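Local atomic coordinates of cytoplasmic Protein STM1381 (Salmonella enterica subsp. enterica serovar Typhimurium, PDB entry 3SOZ), a protein that is of unknown function but belongs to a putative glutamine amidotransferase family related to class I glutaminase domains. Residues T59-T64 against L85-T90. Residues are numbered along the deposited sequence; the frame is centred on the assembly and turned at random.
Sequences TRFPQT and LLQNRT
T59 turns OG1 between its backbone N and carbonyl carbon (chi1 61°), and this sets the methyl CG2 beside N88. The extended side chain of Q87 brings its amide group to F61. The T59 and N88 side chains run alongside each other in the same direction, with T59 CG2 in van der Waals contact with N88 OD1 at 3.3 Å. The hydroxyl OG1 of T59 is hydrogen-bonded instead to the carbonyl O of H55, one turn back. At F61 the amide end of Q87 meets CB; the carbon Q87 CD is 3.9 Å from F61 CB. Beyond CB the F61 ring leads away from 85-90, toward helix 100-109, with CG anti to the backbone N (chi1 -170°). P62 CG covers one ring face, 4.0 Å above the plane. No hydrogen bond joins the two segments. Q87 is the N-cap residue of helix 88-91, and a weak hydrogen bond runs from T90 N to Q87 O, 3.0 Å. A backbone hydrogen bond between N88 and Q58 ties this helix to helix 56-59. F61 and Q87 are buried and both pack on A100 of helix 100-109, where F61 also touches I104. The contact thus joins the loop after helix 56-59 to the start of helix 88-91, beside helix 100-109.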
# COMPACT_ATOMS: atom_id res chain seq x y z
N THR A 59 12.52 2.18 -21.87
CA THR A 59 13.82 2.25 -22.55
C THR A 59 14.00 3.49 -23.49
O THR A 59 15.00 4.18 -23.36
CB THR A 59 14.09 0.97 -23.38
OG1 THR A 59 13.08 0.85 -24.38
CG2 THR A 59 14.11 -0.31 -22.50
N ARG A 60 13.05 3.75 -24.40
CA ARG A 60 13.17 4.77 -25.48
C ARG A 60 12.18 5.93 -25.33
O ARG A 60 11.66 6.42 -26.34
CB ARG A 60 12.87 4.17 -26.87
CG ARG A 60 13.82 3.14 -27.51
CD ARG A 60 13.24 2.80 -28.92
NE ARG A 60 13.74 1.57 -29.60
CZ ARG A 60 14.27 1.52 -30.84
NH1 ARG A 60 14.43 2.63 -31.58
NH2 ARG A 60 14.67 0.35 -31.35
N PHE A 61 11.87 6.38 -24.12
CA PHE A 61 10.82 7.41 -24.00
C PHE A 61 11.27 8.81 -24.44
O PHE A 61 12.25 9.32 -23.91
CB PHE A 61 10.20 7.50 -22.60
CG PHE A 61 8.99 8.39 -22.57
CD1 PHE A 61 7.77 7.96 -23.09
CD2 PHE A 61 9.06 9.67 -22.08
CE1 PHE A 61 6.66 8.79 -23.11
CE2 PHE A 61 7.93 10.52 -22.07
CZ PHE A 61 6.73 10.07 -22.59
N PRO A 62 10.53 9.44 -25.39
CA PRO A 62 10.78 10.80 -25.90
C PRO A 62 11.25 11.74 -24.80
O PRO A 62 10.64 11.80 -23.74
CB PRO A 62 9.41 11.24 -26.42
CG PRO A 62 8.56 9.97 -26.52
CD PRO A 62 9.45 8.80 -26.17
N GLN A 63 12.34 12.46 -25.05
CA GLN A 63 12.88 13.33 -24.03
C GLN A 63 12.81 14.82 -24.41
O GLN A 63 13.25 15.68 -23.65
CB GLN A 63 14.30 12.91 -23.68
CG GLN A 63 14.45 11.51 -23.06
CD GLN A 63 15.92 11.10 -22.89
OE1 GLN A 63 16.79 11.54 -23.64
NE2 GLN A 63 16.19 10.25 -21.90
N THR A 64 12.25 15.13 -25.57
CA THR A 64 12.09 16.54 -25.96
C THR A 64 10.65 16.88 -26.34
O THR A 64 9.90 16.01 -26.78
CB THR A 64 13.11 17.01 -27.07
OG1 THR A 64 12.91 16.29 -28.30
CG2 THR A 64 14.58 16.85 -26.59
N LEU A 85 8.20 7.61 -14.40
CA LEU A 85 9.26 8.20 -13.59
C LEU A 85 10.51 7.35 -13.44
O LEU A 85 11.62 7.88 -13.38
CB LEU A 85 8.73 8.53 -12.20
CG LEU A 85 7.62 9.57 -12.21
CD1 LEU A 85 6.94 9.65 -10.86
CD2 LEU A 85 8.21 10.92 -12.62
N LEU A 86 10.36 6.02 -13.39
CA LEU A 86 11.50 5.14 -13.14
C LEU A 86 11.86 4.30 -14.36
O LEU A 86 11.73 3.06 -14.35
CB LEU A 86 11.25 4.26 -11.91
CG LEU A 86 10.90 5.14 -10.70
CD1 LEU A 86 10.40 4.28 -9.54
CD2 LEU A 86 12.08 5.96 -10.22
N GLN A 87 12.31 4.97 -15.43
CA GLN A 87 12.71 4.29 -16.66
C GLN A 87 14.00 3.54 -16.38
O GLN A 87 14.63 3.76 -15.32
CB GLN A 87 12.88 5.32 -17.78
CG GLN A 87 11.60 6.00 -18.24
CD GLN A 87 11.84 7.26 -19.08
OE1 GLN A 87 11.29 8.31 -18.79
NE2 GLN A 87 12.65 7.14 -20.13
N ASN A 88 14.39 2.64 -17.27
CA ASN A 88 15.49 1.75 -16.93
C ASN A 88 16.79 2.50 -16.62
O ASN A 88 17.51 2.15 -15.70
CB ASN A 88 15.74 0.73 -18.02
CG ASN A 88 14.57 -0.19 -18.27
OD1 ASN A 88 14.58 -0.91 -19.27
ND2 ASN A 88 13.56 -0.20 -17.39
N ARG A 89 17.03 3.57 -17.38
CA ARG A 89 18.22 4.37 -17.27
C ARG A 89 18.26 5.15 -15.98
O ARG A 89 19.33 5.40 -15.49
CB ARG A 89 18.38 5.31 -18.47
CG ARG A 89 18.75 4.62 -19.81
CD ARG A 89 19.51 5.54 -20.76
NE ARG A 89 19.38 5.06 -22.15
CZ ARG A 89 20.32 5.12 -23.10
NH1 ARG A 89 21.54 5.62 -22.85
NH2 ARG A 89 20.04 4.66 -24.33
N THR A 90 17.12 5.50 -15.42
CA THR A 90 17.10 6.17 -14.11
C THR A 90 17.29 5.16 -13.04
O THR A 90 18.16 5.28 -12.19
CB THR A 90 15.77 6.85 -13.81
OG1 THR A 90 15.52 7.87 -14.77
CG2 THR A 90 15.78 7.47 -12.44